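Local coordinates for probable chemoreceptor (Methyl-accepting chemotaxis) transmembrane protein (Rhizobium meliloti, PDB 6D8V) that probably acts as a bacterial chemotaxis receptor for quaternary ammonium compounds, binding a dimethyl-prolinium ligand within its sensory domain, at residues 67-72 with 100-105; 105-110 with 144-149; 150-155 with 170-175. One frame throughout, in Å; residues are numbered along the deposited sequence.

Contact 1 (67-72 with 100-105). With PBE (1,1-dimethyl-prolinium), chain C.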
loop_
_atom_site.group_PDB
_atom_site.type_symbol
_atom_site.label_atom_id
_atom_site.label_comp_id
_atom_site.label_asym_id
_atom_site.label_seq_id
_atom_site.Cartn_x
_atom_site.Cartn_y
_atom_site.Cartn_z
ATOM N N PHE A 67 -2.445 7.316 -8.861
ATOM C CA PHE A 67 -1.652 6.892 -7.715
ATOM C C PHE A 67 -1.699 5.387 -7.484
ATOM O O PHE A 67 -0.971 4.889 -6.619
ATOM C CB PHE A 67 -2.119 7.637 -6.466
ATOM C CG PHE A 67 -1.196 7.504 -5.296
ATOM C CD1 PHE A 67 0.140 7.884 -5.398
ATOM C CD2 PHE A 67 -1.666 7.013 -4.086
ATOM C CE1 PHE A 67 1.002 7.764 -4.316
ATOM C CE2 PHE A 67 -0.825 6.895 -2.996
ATOM C CZ PHE A 67 0.521 7.271 -3.112
ATOM N N ALA A 68 -2.514 4.657 -8.240
ATOM C CA ALA A 68 -2.554 3.204 -8.155
ATOM C C ALA A 68 -1.574 2.595 -9.155
ATOM O O ALA A 68 -1.619 2.913 -10.348
ATOM C CB ALA A 68 -3.971 2.697 -8.417
ATOM N N PHE A 69 -0.684 1.723 -8.665
ATOM C CA PHE A 69 0.272 1.058 -9.545
ATOM C C PHE A 69 -0.370 -0.088 -10.308
ATOM O O PHE A 69 0.039 -0.389 -11.434
ATOM C CB PHE A 69 1.464 0.532 -8.739
ATOM C CG PHE A 69 2.574 -0.051 -9.586
ATOM C CD1 PHE A 69 3.563 0.765 -10.113
ATOM C CD2 PHE A 69 2.651 -1.423 -9.829
ATOM C CE1 PHE A 69 4.588 0.236 -10.877
ATOM C CE2 PHE A 69 3.675 -1.957 -10.597
ATOM C CZ PHE A 69 4.642 -1.127 -11.119
ATOM N N GLY A 70 -1.363 -0.736 -9.709
ATOM C CA GLY A 70 -1.971 -1.909 -10.309
ATOM C C GLY A 70 -3.286 -2.240 -9.659
ATOM O O GLY A 70 -3.566 -1.842 -8.520
ATOM N N SER A 71 -4.105 -2.988 -10.400
ATOM C CA SER A 71 -5.426 -3.423 -9.971
ATOM C C SER A 71 -5.539 -4.914 -10.252
ATOM O O SER A 71 -5.215 -5.361 -11.359
ATOM C CB SER A 71 -6.525 -2.642 -10.709
ATOM O OG SER A 71 -7.810 -2.866 -10.156
ATOM N N TRP A 72 -5.992 -5.686 -9.267
ATOM C CA TRP A 72 -5.973 -7.135 -9.409
ATOM C C TRP A 72 -7.221 -7.745 -8.787
ATOM O O TRP A 72 -8.051 -7.059 -8.174
ATOM C CB TRP A 72 -4.702 -7.726 -8.788
ATOM C CG TRP A 72 -4.404 -7.173 -7.434
ATOM C CD1 TRP A 72 -3.633 -6.079 -7.143
ATOM C CD2 TRP A 72 -4.865 -7.681 -6.179
ATOM N NE1 TRP A 72 -3.584 -5.885 -5.786
ATOM C CE2 TRP A 72 -4.332 -6.854 -5.172
ATOM C CE3 TRP A 72 -5.671 -8.759 -5.808
ATOM C CZ2 TRP A 72 -4.583 -7.069 -3.822
ATOM C CZ3 TRP A 72 -5.921 -8.966 -4.468
ATOM C CH2 TRP A 72 -5.378 -8.128 -3.492
ATOM N N THR A 100 -6.796 -15.179 -12.046
ATOM C CA THR A 100 -5.944 -14.183 -11.392
ATOM C C THR A 100 -5.552 -13.103 -12.392
ATOM O O THR A 100 -4.415 -13.057 -12.875
ATOM C CB THR A 100 -4.700 -14.843 -10.785
ATOM O OG1 THR A 100 -4.122 -15.745 -11.738
ATOM C CG2 THR A 100 -5.060 -15.620 -9.528
ATOM N N PRO A 101 -6.474 -12.207 -12.725
ATOM C CA PRO A 101 -6.131 -11.082 -13.602
ATOM C C PRO A 101 -5.370 -10.005 -12.851
ATOM O O PRO A 101 -5.575 -9.782 -11.655
ATOM C CB PRO A 101 -7.498 -10.551 -14.060
ATOM C CG PRO A 101 -8.530 -11.476 -13.476
ATOM C CD PRO A 101 -7.890 -12.185 -12.331
ATOM N N TYR A 102 -4.498 -9.308 -13.578
ATOM C CA TYR A 102 -3.669 -8.286 -12.942
ATOM C C TYR A 102 -3.269 -7.234 -13.968
ATOM O O TYR A 102 -2.448 -7.508 -14.848
ATOM C CB TYR A 102 -2.440 -8.917 -12.305
ATOM C CG TYR A 102 -1.554 -7.925 -11.590
ATOM C CD1 TYR A 102 -2.084 -6.773 -11.023
ATOM C CD2 TYR A 102 -0.187 -8.146 -11.477
ATOM C CE1 TYR A 102 -1.274 -5.867 -10.370
ATOM C CE2 TYR A 102 0.627 -7.246 -10.826
ATOM C CZ TYR A 102 0.084 -6.108 -10.275
ATOM O OH TYR A 102 0.901 -5.212 -9.623
ATOM N N TRP A 103 -3.827 -6.035 -13.836
ATOM C CA TRP A 103 -3.357 -4.875 -14.581
ATOM C C TRP A 103 -2.304 -4.144 -13.759
ATOM O O TRP A 103 -2.520 -3.863 -12.578
ATOM C CB TRP A 103 -4.514 -3.930 -14.913
ATOM C CG TRP A 103 -5.489 -4.475 -15.912
ATOM C CD1 TRP A 103 -6.703 -5.038 -15.652
ATOM C CD2 TRP A 103 -5.332 -4.501 -17.338
ATOM N NE1 TRP A 103 -7.312 -5.413 -16.824
ATOM C CE2 TRP A 103 -6.490 -5.096 -17.873
ATOM C CE3 TRP A 103 -4.322 -4.082 -18.211
ATOM C CZ2 TRP A 103 -6.669 -5.280 -19.242
ATOM C CZ3 TRP A 103 -4.502 -4.265 -19.568
ATOM C CH2 TRP A 103 -5.665 -4.859 -20.071
ATOM N N SER A 104 -1.171 -3.840 -14.387
ATOM C CA SER A 104 -0.052 -3.206 -13.705
ATOM C C SER A 104 0.669 -2.295 -14.686
ATOM O O SER A 104 0.405 -2.309 -15.890
ATOM C CB SER A 104 0.915 -4.247 -13.138
ATOM O OG SER A 104 1.434 -5.065 -14.178
ATOM N N LYS A 105 1.591 -1.501 -14.161
ATOM C CA LYS A 105 2.456 -0.696 -15.003
ATOM C C LYS A 105 3.761 -1.435 -15.276
ATOM O O LYS A 105 4.230 -2.241 -14.469
ATOM C CB LYS A 105 2.746 0.660 -14.363
ATOM C CG LYS A 105 1.500 1.392 -13.925
ATOM C CD LYS A 105 1.498 2.842 -14.375
ATOM C CE LYS A 105 0.245 3.528 -13.873
ATOM N NZ LYS A 105 0.186 3.480 -12.380
HETATM N N PBE C . -0.314 -8.600 -6.899
HETATM C CD PBE C . -1.298 -8.557 -6.040
HETATM C CA PBE C . 0.735 -9.371 -6.115
HETATM C CB PBE C . -0.134 -10.526 -5.472
HETATM C CG PBE C . -1.270 -10.010 -5.283
HETATM C CE PBE C . -0.744 -9.315 -8.119
HETATM C CF PBE C . 0.159 -7.238 -7.215
HETATM C C PBE C . 1.850 -9.898 -6.868
HETATM O O PBE C . 2.559 -10.810 -6.361
HETATM O OXT PBE C . 2.142 -9.445 -8.007
#
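W72 and Y102 face the ligand from neighbouring antiparallel strands in the sheet of the first PDC sensor domain, a Cache-type fold. This buried end is tight. The edge of the W72 indole is directed at the face of Y102 in an offset edge-to-face pair with planes 78° apart, and W72 CB lies 3.6 Å from Y102 CD1. With its CG anti to the backbone N (chi1 -178°), Y102 turns one ring face to the ligand: methyl CE of PBE stands over the ring centre, while S104 CB covers the opposite face near the rim. W72 offers a face to PBE CD, consistent with an aromatic cage for a quaternary ammonium. Beside them, S71 and W103 exchange two backbone bonds, S71 N to W103 O at 2.8 Å and W103 N to S71 O at 2.9 Å, and the W103 indole leaves from the other side of the sheet to bond I55 O.

Toward F69 and K105, both partly exposed, the strand pairing loosens, K105 N reaching F69 O only weakly, and side chains do the joining instead: K105 CB rests over the F69 ring in a CH-pi contact. The K105 chain, bent at chi2 and chi4, returns its NZ to A68 O at 2.8 Å.

Contact 2 (105-110 with 144-149); sequences KDRNGN and GTDVPT. With PBE (1,1-dimethyl-prolinium), chain C.
R107 and D146 clasp two surface loops together: the turn of the beta hairpin formed by strands 101-105 and 111-115, and the loop leading from strand 140-142 into strand 149-160. The hairpin turn is a type I beta turn from D106 to G109.

The charged interaction is a salt bridge through the epsilon nitrogen of the arginine. R107 NE donates to D146 OD1 at 3.2 Å with a nearly straight N-H...O angle of 164°, on the syn side of the oxygen and close to the guanidinium plane. The two flat groups are nearly coplanar, 25° apart, although the side chains as a whole cross at about a right angle. OD2 of D146 also lies near R107 NE, but its position is less certain.

Apolar contact is slight. V147 CG2 touches R107 CG at 3.5 Å and lies over one face of the guanidinium.

Other hydrogen bonds shape each loop from within. D106 CG sits between its backbone N and carbonyl carbon (chi1 67°), which turns OD1 back over the turn, and N110 N, just past it, donates to it at 2.7 Å; D106 N in turn bonds N110 O at 3.0 Å. In the other loop, T145 OG1 donates to V147 O from above the carbonyl plane. A separate bond goes to the ligand: at the pocket end of that loop, G144 N donates to the carboxylate oxygen OXT of PBE at 2.7 Å.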
loop_
_atom_site.group_PDB
_atom_site.type_symbol
_atom_site.label_atom_id
_atom_site.label_comp_id
_atom_site.label_asym_id
_atom_site.label_seq_id
_atom_site.Cartn_x
_atom_site.Cartn_y
_atom_site.Cartn_z
ATOM N N LYS A 105 1.591 -1.501 -14.161
ATOM C CA LYS A 105 2.456 -0.696 -15.003
ATOM C C LYS A 105 3.761 -1.435 -15.276
ATOM O O LYS A 105 4.230 -2.241 -14.469
ATOM C CB LYS A 105 2.746 0.660 -14.363
ATOM C CG LYS A 105 1.500 1.392 -13.925
ATOM C CD LYS A 105 1.498 2.842 -14.375
ATOM C CE LYS A 105 0.245 3.528 -13.873
ATOM N NZ LYS A 105 0.186 3.480 -12.380
ATOM N N ASP A 106 4.327 -1.167 -16.439
ATOM C CA ASP A 106 5.578 -1.766 -16.851
ATOM C C ASP A 106 6.705 -0.741 -16.685
ATOM O O ASP A 106 6.509 0.320 -16.075
ATOM C CB ASP A 106 5.443 -2.271 -18.291
ATOM C CG ASP A 106 5.274 -1.142 -19.280
ATOM O OD1 ASP A 106 5.045 0.002 -18.836
ATOM O OD2 ASP A 106 5.383 -1.390 -20.498
ATOM N N ARG A 107 7.885 -1.045 -17.240
ATOM C CA ARG A 107 9.036 -0.166 -17.071
ATOM C C ARG A 107 8.824 1.193 -17.724
ATOM O O ARG A 107 9.405 2.186 -17.276
ATOM C CB ARG A 107 10.292 -0.812 -17.655
ATOM C CG ARG A 107 10.316 -2.325 -17.647
ATOM C CD ARG A 107 9.861 -2.903 -18.981
ATOM N NE ARG A 107 10.106 -4.341 -19.051
ATOM C CZ ARG A 107 11.201 -4.890 -19.564
ATOM N NH1 ARG A 107 12.158 -4.120 -20.065
ATOM N NH2 ARG A 107 11.339 -6.209 -19.579
ATOM N N ASN A 108 8.026 1.256 -18.791
ATOM C CA ASN A 108 7.872 2.472 -19.577
ATOM C C ASN A 108 6.647 3.288 -19.188
ATOM O O ASN A 108 6.354 4.287 -19.853
ATOM C CB ASN A 108 7.793 2.136 -21.071
ATOM C CG ASN A 108 8.944 1.267 -21.547
ATOM O OD1 ASN A 108 10.067 1.739 -21.726
ATOM N ND2 ASN A 108 8.659 -0.007 -21.782
ATOM N N GLY A 109 5.927 2.894 -18.140
ATOM C CA GLY A 109 4.741 3.617 -17.727
ATOM C C GLY A 109 3.487 3.305 -18.512
ATOM O O GLY A 109 2.620 4.174 -18.639
ATOM N N ASN A 110 3.370 2.100 -19.061
ATOM C CA ASN A 110 2.178 1.652 -19.768
ATOM C C ASN A 110 1.540 0.502 -18.994
ATOM O O ASN A 110 2.117 -0.029 -18.042
ATOM C CB ASN A 110 2.511 1.236 -21.210
ATOM C CG ASN A 110 2.561 2.423 -22.166
ATOM O OD1 ASN A 110 3.613 3.030 -22.373
ATOM N ND2 ASN A 110 1.416 2.761 -22.748
ATOM N N GLY A 144 3.682 -10.547 -9.968
ATOM C CA GLY A 144 3.165 -10.460 -11.322
ATOM C C GLY A 144 3.555 -9.205 -12.075
ATOM O O GLY A 144 3.187 -9.072 -13.247
ATOM N N THR A 145 4.271 -8.287 -11.436
ATOM C CA THR A 145 4.652 -7.052 -12.103
ATOM C C THR A 145 5.678 -7.337 -13.197
ATOM O O THR A 145 6.470 -8.279 -13.111
ATOM C CB THR A 145 5.215 -6.050 -11.091
ATOM O OG1 THR A 145 6.331 -6.632 -10.404
ATOM C CG2 THR A 145 4.150 -5.683 -10.076
ATOM N N ASP A 146 5.638 -6.520 -14.247
ATOM C CA ASP A 146 6.624 -6.599 -15.318
ATOM C C ASP A 146 8.014 -6.691 -14.719
ATOM O O ASP A 146 8.687 -7.725 -14.805
ATOM C CB ASP A 146 6.523 -5.377 -16.235
ATOM C CG ASP A 146 7.592 -5.363 -17.307
ATOM O OD1 ASP A 146 8.273 -6.395 -17.486
ATOM O OD2 ASP A 146 7.749 -4.319 -17.970
ATOM N N VAL A 147 8.437 -5.607 -14.090
ATOM C CA VAL A 147 9.721 -5.570 -13.405
ATOM C C VAL A 147 9.456 -5.677 -11.910
ATOM O O VAL A 147 8.485 -5.093 -11.406
ATOM C CB VAL A 147 10.498 -4.299 -13.774
ATOM C CG1 VAL A 147 11.415 -3.892 -12.651
ATOM C CG2 VAL A 147 11.270 -4.530 -15.058
ATOM N N PRO A 148 10.271 -6.432 -11.179
ATOM C CA PRO A 148 10.103 -6.519 -9.724
ATOM C C PRO A 148 9.966 -5.139 -9.101
ATOM O O PRO A 148 10.770 -4.236 -9.355
ATOM C CB PRO A 148 11.385 -7.226 -9.268
ATOM C CG PRO A 148 11.825 -8.015 -10.453
ATOM C CD PRO A 148 11.393 -7.249 -11.669
ATOM N N THR A 149 8.931 -4.971 -8.283
ATOM C CA THR A 149 8.664 -3.678 -7.674
ATOM C C THR A 149 8.069 -3.886 -6.290
ATOM O O THR A 149 7.203 -4.742 -6.097
ATOM C CB THR A 149 7.722 -2.829 -8.545
ATOM O OG1 THR A 149 6.606 -3.621 -8.955
ATOM C CG2 THR A 149 8.444 -2.308 -9.783
HETATM N N PBE C . -0.314 -8.600 -6.899
HETATM C CD PBE C . -1.298 -8.557 -6.040
HETATM C CA PBE C . 0.735 -9.371 -6.115
HETATM C CB PBE C . -0.134 -10.526 -5.472
HETATM C CG PBE C . -1.270 -10.010 -5.283
HETATM C CE PBE C . -0.744 -9.315 -8.119
HETATM C CF PBE C . 0.159 -7.238 -7.215
HETATM C C PBE C . 1.850 -9.898 -6.868
HETATM O O PBE C . 2.559 -10.810 -6.361
HETATM O OXT PBE C . 2.142 -9.445 -8.007
#

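Contact 3 (150-155 with 170-175). With PBE (1,1-dimethyl-prolinium), chain C.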
loop_
_atom_site.group_PDB
_atom_site.type_symbol
_atom_site.label_atom_id
_atom_site.label_comp_id
_atom_site.label_asym_id
_atom_site.label_seq_id
_atom_site.Cartn_x
_atom_site.Cartn_y
_atom_site.Cartn_z
ATOM N N THR A 150 8.528 -3.084 -5.336
ATOM C CA THR A 150 8.059 -3.166 -3.959
ATOM C C THR A 150 6.835 -2.273 -3.761
ATOM O O THR A 150 6.872 -1.076 -4.057
ATOM C CB THR A 150 9.180 -2.759 -3.006
ATOM O OG1 THR A 150 9.688 -1.478 -3.398
ATOM C CG2 THR A 150 10.309 -3.762 -3.073
ATOM N N MET A 151 5.753 -2.857 -3.257
ATOM C CA MET A 151 4.478 -2.160 -3.188
ATOM C C MET A 151 3.727 -2.593 -1.935
ATOM O O MET A 151 4.030 -3.624 -1.325
ATOM C CB MET A 151 3.614 -2.461 -4.412
ATOM C CG MET A 151 3.272 -3.937 -4.494
ATOM S SD MET A 151 2.296 -4.401 -5.915
ATOM C CE MET A 151 3.328 -3.814 -7.258
ATOM N N THR A 152 2.737 -1.785 -1.564
ATOM C CA THR A 152 1.739 -2.129 -0.566
ATOM C C THR A 152 0.389 -2.270 -1.257
ATOM O O THR A 152 0.112 -1.575 -2.239
ATOM C CB THR A 152 1.650 -1.054 0.525
ATOM O OG1 THR A 152 0.766 -1.499 1.560
ATOM C CG2 THR A 152 1.117 0.240 -0.059
ATOM N N SER A 153 -0.460 -3.160 -0.739
ATOM C CA SER A 153 -1.708 -3.495 -1.411
ATOM C C SER A 153 -2.910 -3.255 -0.508
ATOM O O SER A 153 -2.928 -3.690 0.650
ATOM C CB SER A 153 -1.690 -4.941 -1.893
ATOM O OG SER A 153 -0.828 -5.076 -2.996
ATOM N N ILE A 154 -3.913 -2.576 -1.056
ATOM C CA ILE A 154 -5.199 -2.369 -0.408
ATOM C C ILE A 154 -6.167 -3.372 -1.020
ATOM O O ILE A 154 -6.442 -3.331 -2.224
ATOM C CB ILE A 154 -5.679 -0.924 -0.578
ATOM C CG1 ILE A 154 -4.708 0.012 0.138
ATOM C CG2 ILE A 154 -7.078 -0.739 -0.028
ATOM C CD1 ILE A 154 -5.023 1.474 -0.041
ATOM N N ALA A 155 -6.667 -4.294 -0.205
ATOM C CA ALA A 155 -7.484 -5.390 -0.698
ATOM C C ALA A 155 -8.805 -5.438 0.054
ATOM O O ALA A 155 -8.876 -5.131 1.249
ATOM C CB ALA A 155 -6.766 -6.738 -0.565
ATOM N N VAL A 170 -5.886 -3.018 -4.859
ATOM C CA VAL A 170 -5.171 -1.986 -5.597
ATOM C C VAL A 170 -3.775 -1.859 -4.994
ATOM O O VAL A 170 -3.564 -2.171 -3.816
ATOM C CB VAL A 170 -5.955 -0.653 -5.518
ATOM C CG1 VAL A 170 -5.139 0.516 -6.031
ATOM C CG2 VAL A 170 -7.253 -0.784 -6.281
ATOM N N ASP A 171 -2.809 -1.395 -5.793
ATOM C CA ASP A 171 -1.417 -1.353 -5.339
ATOM C C ASP A 171 -0.871 0.065 -5.318
ATOM O O ASP A 171 -1.207 0.886 -6.172
ATOM C CB ASP A 171 -0.490 -2.222 -6.209
ATOM C CG ASP A 171 -0.925 -3.661 -6.248
ATOM O OD1 ASP A 171 -1.590 -4.119 -5.284
ATOM O OD2 ASP A 171 -0.611 -4.333 -7.249
ATOM N N ILE A 172 -0.022 0.335 -4.332
ATOM C CA ILE A 172 0.742 1.570 -4.233
ATOM C C ILE A 172 2.208 1.177 -4.232
ATOM O O ILE A 172 2.676 0.512 -3.297
ATOM C CB ILE A 172 0.397 2.369 -2.968
ATOM C CG1 ILE A 172 -1.112 2.620 -2.873
ATOM C CG2 ILE A 172 1.156 3.681 -2.957
ATOM C CD1 ILE A 172 -1.520 3.461 -1.674
ATOM N N SER A 173 2.922 1.557 -5.285
ATOM C CA SER A 173 4.339 1.254 -5.358
ATOM C C SER A 173 5.094 2.065 -4.317
ATOM O O SER A 173 4.756 3.221 -4.038
ATOM C CB SER A 173 4.878 1.551 -6.753
ATOM O OG SER A 173 5.123 2.932 -6.927
ATOM N N LEU A 174 6.115 1.451 -3.722
ATOM C CA LEU A 174 6.906 2.181 -2.746
ATOM C C LEU A 174 7.578 3.397 -3.367
ATOM O O LEU A 174 7.925 4.342 -2.646
ATOM C CB LEU A 174 7.935 1.252 -2.110
ATOM C CG LEU A 174 7.590 0.620 -0.758
ATOM C CD1 LEU A 174 6.134 0.256 -0.678
ATOM C CD2 LEU A 174 8.452 -0.619 -0.531
ATOM N N ALA A 175 7.751 3.400 -4.691
ATOM C CA ALA A 175 8.277 4.564 -5.395
ATOM C C ALA A 175 7.260 5.695 -5.450
ATOM O O ALA A 175 7.603 6.857 -5.202
ATOM C CB ALA A 175 8.698 4.168 -6.802
HETATM N N PBE C . -0.314 -8.600 -6.899
HETATM C CD PBE C . -1.298 -8.557 -6.040
HETATM C CA PBE C . 0.735 -9.371 -6.115
HETATM C CB PBE C . -0.134 -10.526 -5.472
HETATM C CG PBE C . -1.270 -10.010 -5.283
HETATM C CE PBE C . -0.744 -9.315 -8.119
HETATM C CF PBE C . 0.159 -7.238 -7.215
HETATM C C PBE C . 1.850 -9.898 -6.868
HETATM O O PBE C . 2.559 -10.810 -6.361
HETATM O OXT PBE C . 2.142 -9.445 -8.007
HETATM O O HOH W 1 8.563 0.824 -5.886
#
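S153 OG and D171 CG are each turned beside their own backbone N and anti to the carbonyl carbon (chi1 -72° and -58°), which brings the hydroxyl onto the carboxylate across a non-hydrogen-bonded antiparallel pair. S153 OG donates to D171 OD1 at 2.6 Å, from above the carboxylate plane, and W72 NE1 supplies a second bond to the same oxygen. Held in this way, D171 directs OD2 to methyl CF of PBE, 3.0 Å away, and is likely to balance the charge of the quaternary ammonium. M151 SD lies beside the D171 carboxylate. With an alanine in place of D171, S153 OG and W72 NE1 would probably lose a shared acceptor and the ligand cation its nearby negative charge.

On the other face of this hairpin, T152 and I172 lie side by side, CG2 of T152 being 3.7 Å from I172 CB, and I172 N bonds T152 O at 2.8 Å. Where strand 163-173 gives way to helix 174-183, S173 is the N-cap, its OG bonding A176 N, and L174 N still reaches T150 O. I154, V170 and I172 pack against the long helix 2-45, while M151 borders strand 140-142.

Along the chain the three contacts follow in series, all inside the range of the first PDC sensor domain, and all touch the same PBE molecule. Contacts 1 and 3 have centres about 9 Å apart and belong to one antiparallel sheet, in which strands 70-75 and 163-173 are neighbours; F69 N, just before strand 70-75, probably hydrogen-bonds D171 O at 2.7 Å. Contact 2, about 10 Å from contact 1 and about 13 Å from contact 3 between centres, is a surface extension of the same region. It shares K105 with contact 1, and T145 packs on Y102 and M151. The pocket is thus assembled from sheet strands carrying aromatic and acidic groups and a loop supplying backbone N-H.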